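Local coordinates for probable acetyltransferase (Pseudomonas aeruginosa PAO1, PDB 2EUI), which is a probable acyltransferase of the GNAT family, likely to transfer an acetyl or related acyl group to a substrate not yet identified, at residues A[70-82]-A[106-118]. Numbering follows the deposited sequence.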
loop_
_atom_site.group_PDB
_atom_site.type_symbol
_atom_site.label_atom_id
_atom_site.label_comp_id
_atom_site.label_asym_id
_atom_site.label_seq_id
_atom_site.Cartn_x
_atom_site.Cartn_y
_atom_site.Cartn_z
ATOM N N PHE A 70 6.782 1.243 -2.002
ATOM C CA PHE A 70 8.219 1.358 -1.741
ATOM C C PHE A 70 8.566 1.273 -0.261
ATOM O O PHE A 70 7.721 1.458 0.613
ATOM C CB PHE A 70 8.762 2.705 -2.257
ATOM C CG PHE A 70 8.647 2.887 -3.739
ATOM C CD1 PHE A 70 9.582 2.328 -4.600
ATOM C CD2 PHE A 70 7.580 3.588 -4.281
ATOM C CE1 PHE A 70 9.449 2.461 -5.972
ATOM C CE2 PHE A 70 7.446 3.722 -5.650
ATOM C CZ PHE A 70 8.386 3.155 -6.493
ATOM N N SER A 71 9.836 1.001 0.002
ATOM C CA SER A 71 10.357 0.945 1.357
ATOM C C SER A 71 11.364 2.086 1.426
ATOM O O SER A 71 12.359 2.092 0.699
ATOM C CB SER A 71 11.051 -0.392 1.609
ATOM O OG SER A 71 11.564 -0.430 2.928
ATOM N N SER A 72 11.100 3.070 2.273
ATOM C CA SER A 72 12.013 4.207 2.383
ATOM C C SER A 72 13.324 3.765 3.012
ATOM O O SER A 72 14.392 4.264 2.663
ATOM C CB SER A 72 11.389 5.333 3.220
ATOM O OG SER A 72 10.276 5.916 2.561
ATOM N N LEU A 73 13.231 2.813 3.933
ATOM C CA LEU A 73 14.395 2.292 4.614
ATOM C C LEU A 73 15.424 1.667 3.677
ATOM O O LEU A 73 16.576 2.093 3.663
ATOM C CB LEU A 73 13.956 1.285 5.671
ATOM C CG LEU A 73 13.958 1.804 7.109
ATOM C CD1 LEU A 73 13.439 3.222 7.155
ATOM C CD2 LEU A 73 13.133 0.884 7.989
ATOM N N SER A 74 15.023 0.679 2.880
ATOM C CA SER A 74 15.978 0.032 1.981
ATOM C C SER A 74 15.962 0.558 0.555
ATOM O O SER A 74 16.551 -0.044 -0.339
ATOM C CB SER A 74 15.790 -1.498 1.977
ATOM O OG SER A 74 14.602 -1.889 1.323
ATOM N N LEU A 75 15.291 1.683 0.348
ATOM C CA LEU A 75 15.234 2.324 -0.966
ATOM C C LEU A 75 14.918 1.369 -2.096
ATOM O O LEU A 75 15.457 1.492 -3.191
ATOM C CB LEU A 75 16.562 3.018 -1.262
ATOM C CG LEU A 75 17.040 3.935 -0.146
ATOM C CD1 LEU A 75 18.475 4.338 -0.374
ATOM C CD2 LEU A 75 16.111 5.137 -0.076
ATOM N N LYS A 76 14.037 0.421 -1.826
ATOM C CA LYS A 76 13.652 -0.552 -2.826
ATOM C C LYS A 76 12.124 -0.657 -2.965
ATOM O O LYS A 76 11.357 -0.134 -2.136
ATOM C CB LYS A 76 14.252 -1.912 -2.463
ATOM C CG LYS A 76 15.752 -2.035 -2.657
ATOM C CD LYS A 76 16.252 -3.340 -2.061
ATOM C CE LYS A 76 17.429 -3.921 -2.848
ATOM N NZ LYS A 76 17.053 -4.345 -4.243
ATOM N N ARG A 77 11.697 -1.331 -4.032
ATOM C CA ARG A 77 10.285 -1.537 -4.339
ATOM C C ARG A 77 9.632 -2.534 -3.377
ATOM O O ARG A 77 10.316 -3.326 -2.739
ATOM C CB ARG A 77 10.165 -2.053 -5.780
ATOM C CG ARG A 77 8.832 -2.703 -6.128
ATOM C CD ARG A 77 7.774 -1.670 -6.431
ATOM N NE ARG A 77 8.044 -0.991 -7.695
ATOM C CZ ARG A 77 7.378 0.078 -8.113
ATOM N NH1 ARG A 77 6.413 0.583 -7.358
ATOM N NH2 ARG A 77 7.662 0.632 -9.284
ATOM N N VAL A 78 8.309 -2.455 -3.269
ATOM C CA VAL A 78 7.505 -3.357 -2.449
ATOM C C VAL A 78 6.212 -3.555 -3.230
ATOM O O VAL A 78 5.745 -2.632 -3.905
ATOM C CB VAL A 78 7.123 -2.764 -1.079
ATOM C CG1 VAL A 78 6.105 -3.671 -0.392
ATOM C CG2 VAL A 78 8.343 -2.613 -0.217
ATOM N N TRP A 79 5.636 -4.751 -3.153
ATOM C CA TRP A 79 4.396 -5.018 -3.860
ATOM C C TRP A 79 3.286 -5.412 -2.905
ATOM O O TRP A 79 3.401 -6.390 -2.172
ATOM C CB TRP A 79 4.590 -6.114 -4.917
ATOM C CG TRP A 79 5.339 -5.640 -6.110
ATOM C CD1 TRP A 79 6.656 -5.850 -6.394
ATOM C CD2 TRP A 79 4.841 -4.789 -7.142
ATOM N NE1 TRP A 79 7.014 -5.172 -7.533
ATOM C CE2 TRP A 79 5.915 -4.502 -8.010
ATOM C CE3 TRP A 79 3.591 -4.214 -7.408
ATOM C CZ2 TRP A 79 5.777 -3.687 -9.138
ATOM C CZ3 TRP A 79 3.455 -3.400 -8.530
ATOM C CH2 TRP A 79 4.543 -3.140 -9.373
ATOM N N ILE A 80 2.217 -4.624 -2.904
ATOM C CA ILE A 80 1.073 -4.896 -2.065
ATOM C C ILE A 80 0.165 -5.789 -2.894
ATOM O O ILE A 80 -0.137 -5.483 -4.049
ATOM C CB ILE A 80 0.299 -3.613 -1.718
ATOM C CG1 ILE A 80 1.214 -2.611 -1.015
ATOM C CG2 ILE A 80 -0.879 -3.946 -0.834
ATOM C CD1 ILE A 80 0.492 -1.358 -0.554
ATOM N N LEU A 81 -0.255 -6.902 -2.311
ATOM C CA LEU A 81 -1.135 -7.832 -2.996
ATOM C C LEU A 81 -2.501 -7.695 -2.352
ATOM O O LEU A 81 -2.731 -8.205 -1.260
ATOM C CB LEU A 81 -0.610 -9.253 -2.823
ATOM C CG LEU A 81 -1.337 -10.416 -3.499
ATOM C CD1 LEU A 81 -1.419 -10.200 -5.015
ATOM C CD2 LEU A 81 -0.580 -11.696 -3.176
ATOM N N ASN A 82 -3.411 -6.999 -3.019
ATOM C CA ASN A 82 -4.744 -6.803 -2.463
ATOM C C ASN A 82 -5.758 -7.867 -2.856
ATOM O O ASN A 82 -6.428 -8.424 -1.985
ATOM C CB ASN A 82 -5.303 -5.433 -2.874
ATOM C CG ASN A 82 -6.742 -5.228 -2.416
ATOM O OD1 ASN A 82 -7.444 -4.339 -2.902
ATOM N ND2 ASN A 82 -7.184 -6.049 -1.471
HETATM N N MSE A 106 7.172 -11.624 -10.897
HETATM C CA MSE A 106 7.281 -10.234 -11.317
HETATM C C MSE A 106 7.973 -9.433 -10.222
HETATM O O MSE A 106 8.889 -8.672 -10.511
HETATM C CB MSE A 106 5.905 -9.642 -11.623
HETATM C CG MSE A 106 5.940 -8.183 -12.062
HETATM SE SE MSE A 106 5.518 -6.929 -10.659
HETATM C CE MSE A 106 7.243 -6.607 -10.033
ATOM N N ALA A 107 7.547 -9.613 -8.971
ATOM C CA ALA A 107 8.156 -8.895 -7.851
ATOM C C ALA A 107 9.667 -9.120 -7.852
ATOM O O ALA A 107 10.455 -8.182 -7.668
ATOM C CB ALA A 107 7.552 -9.359 -6.525
ATOM N N ARG A 108 10.061 -10.374 -8.058
ATOM C CA ARG A 108 11.465 -10.746 -8.108
ATOM C C ARG A 108 12.106 -9.986 -9.253
ATOM O O ARG A 108 13.084 -9.270 -9.061
ATOM C CB ARG A 108 11.619 -12.255 -8.338
ATOM C CG ARG A 108 11.231 -13.115 -7.144
ATOM C CD ARG A 108 11.654 -14.562 -7.356
ATOM N NE ARG A 108 11.350 -15.422 -6.207
ATOM C CZ ARG A 108 11.882 -15.281 -4.990
ATOM N NH1 ARG A 108 12.753 -14.303 -4.752
ATOM N NH2 ARG A 108 11.551 -16.126 -4.012
ATOM N N GLU A 109 11.545 -10.130 -10.448
ATOM C CA GLU A 109 12.080 -9.446 -11.614
ATOM C C GLU A 109 12.313 -7.945 -11.395
ATOM O O GLU A 109 13.213 -7.359 -11.992
ATOM C CB GLU A 109 11.143 -9.652 -12.802
ATOM C CG GLU A 109 11.195 -11.048 -13.403
ATOM C CD GLU A 109 10.136 -11.263 -14.481
ATOM O OE1 GLU A 109 9.850 -10.301 -15.236
ATOM O OE2 GLU A 109 9.604 -12.397 -14.574
ATOM N N THR A 110 11.511 -7.320 -10.537
ATOM C CA THR A 110 11.653 -5.885 -10.287
ATOM C C THR A 110 12.404 -5.552 -9.011
ATOM O O THR A 110 12.280 -4.445 -8.484
ATOM C CB THR A 110 10.292 -5.173 -10.224
ATOM O OG1 THR A 110 9.470 -5.805 -9.234
ATOM C CG2 THR A 110 9.613 -5.205 -11.578
ATOM N N HIS A 111 13.165 -6.515 -8.510
ATOM C CA HIS A 111 13.970 -6.304 -7.321
ATOM C C HIS A 111 13.183 -5.713 -6.155
ATOM O O HIS A 111 13.586 -4.706 -5.565
ATOM C CB HIS A 111 15.145 -5.398 -7.685
ATOM C CG HIS A 111 15.832 -5.804 -8.950
ATOM N ND1 HIS A 111 16.548 -6.976 -9.061
ATOM C CD2 HIS A 111 15.826 -5.247 -10.186
ATOM C CE1 HIS A 111 16.948 -7.130 -10.313
ATOM N NE2 HIS A 111 16.521 -6.095 -11.016
ATOM N N ALA A 112 12.059 -6.338 -5.823
ATOM C CA ALA A 112 11.243 -5.869 -4.717
ATOM C C ALA A 112 11.860 -6.411 -3.441
ATOM O O ALA A 112 12.424 -7.495 -3.441
ATOM C CB ALA A 112 9.827 -6.377 -4.868
ATOM N N VAL A 113 11.781 -5.652 -2.356
ATOM C CA VAL A 113 12.333 -6.112 -1.088
ATOM C C VAL A 113 11.393 -7.175 -0.566
ATOM O O VAL A 113 11.815 -8.205 -0.038
ATOM C CB VAL A 113 12.376 -4.987 -0.021
ATOM C CG1 VAL A 113 13.168 -5.446 1.197
ATOM C CG2 VAL A 113 12.969 -3.735 -0.608
ATOM N N ARG A 114 10.101 -6.914 -0.726
ATOM C CA ARG A 114 9.079 -7.831 -0.247
ATOM C C ARG A 114 7.732 -7.596 -0.916
ATOM O O ARG A 114 7.566 -6.703 -1.746
ATOM C CB ARG A 114 8.913 -7.660 1.269
ATOM C CG ARG A 114 8.327 -6.306 1.670
ATOM C CD ARG A 114 8.323 -6.113 3.170
ATOM N NE ARG A 114 9.683 -6.105 3.692
ATOM C CZ ARG A 114 10.386 -5.009 3.963
ATOM N NH1 ARG A 114 9.856 -3.806 3.775
ATOM N NH2 ARG A 114 11.633 -5.125 4.403
HETATM N N MSE A 115 6.783 -8.436 -0.537
HETATM C CA MSE A 115 5.422 -8.360 -1.005
HETATM C C MSE A 115 4.677 -8.346 0.310
HETATM O O MSE A 115 5.048 -9.061 1.244
HETATM C CB MSE A 115 5.031 -9.603 -1.794
HETATM C CG MSE A 115 5.480 -9.629 -3.240
HETATM SE SE MSE A 115 4.723 -11.181 -4.118
HETATM C CE MSE A 115 3.136 -10.377 -4.878
ATOM N N ARG A 116 3.640 -7.524 0.390
ATOM C CA ARG A 116 2.849 -7.413 1.601
ATOM C C ARG A 116 1.382 -7.619 1.234
ATOM O O ARG A 116 0.903 -7.102 0.226
ATOM C CB ARG A 116 3.091 -6.030 2.228
ATOM C CG ARG A 116 2.216 -5.672 3.425
ATOM C CD ARG A 116 0.809 -5.197 3.005
ATOM N NE ARG A 116 0.069 -4.560 4.099
ATOM C CZ ARG A 116 0.436 -3.420 4.695
ATOM N NH1 ARG A 116 1.540 -2.779 4.308
ATOM N NH2 ARG A 116 -0.307 -2.914 5.677
ATOM N N VAL A 117 0.677 -8.400 2.042
ATOM C CA VAL A 117 -0.733 -8.657 1.798
ATOM C C VAL A 117 -1.527 -8.398 3.074
ATOM O O VAL A 117 -1.034 -8.595 4.179
ATOM C CB VAL A 117 -0.977 -10.125 1.328
ATOM C CG1 VAL A 117 -0.688 -11.084 2.454
ATOM C CG2 VAL A 117 -2.405 -10.296 0.857
ATOM N N SER A 118 -2.762 -7.946 2.915
ATOM C CA SER A 118 -3.615 -7.665 4.055
ATOM C C SER A 118 -4.994 -8.208 3.716
ATOM O O SER A 118 -5.490 -7.979 2.612
ATOM C CB SER A 118 -3.669 -6.155 4.293
ATOM O OG SER A 118 -4.368 -5.852 5.479
HETATM O O HOH W 1 13.586 -1.837 -6.253
HETATM O O HOH W 2 -3.561 -5.935 0.593
#
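Trp79 has CG anti to its carbonyl carbon (chi1 -74°), which places the indole against the end of helix 92-109, where the selenomethionine Met106, its chain bent at chi2 and chi3, folds over the ring. Met106 SE lies 3.9 Å from the centroid of the Trp79 six-membered ring and 27° off the normal, a Met-aromatic contact on one face; Arg77 CD lies over the opposite face, displaced toward the rim. At the ring edge Trp79 CD1 meets Ala112 CB at 3.6 Å, while Ala107 CB approaches the same carbon obliquely. Trp79 NE1 points at Thr110 OG1, but the crowded model there leaves that bond doubtful. The helix closes in a Schellman motif with His111 at positive phi, Ala112 N bonding back to Ala107 O, and the chain then returns to the sheet. Just before strand 114-118, Val113 N bonds to Arg77 O (2.8 Å). Strands 76-82 and 114-118 then run parallel at 26°: Trp79 gives its N-H to Arg114 O and accepts from Arg116 N, and Leu81 N returns to Arg116 O (2.8 Å). Waters bridge Arg77 N with His111 O and Leu81 O with Ser118 N at the two ends of the pairing. Trp79, Leu81, Met115 and Val117 share one sheet face, Val78, Ile80, Arg114 and Arg116 the other. Strand 114-118 also pairs antiparallel with a strand of the second subunit, continuing the sheet across the dimer. In this beta-alpha-beta unit, direct main-chain bonds thus hold the strands in parallel register, whereas contacts around one indole, Met-aromatic on one face and alanine methyls at CD1, join the helix end to the sheet.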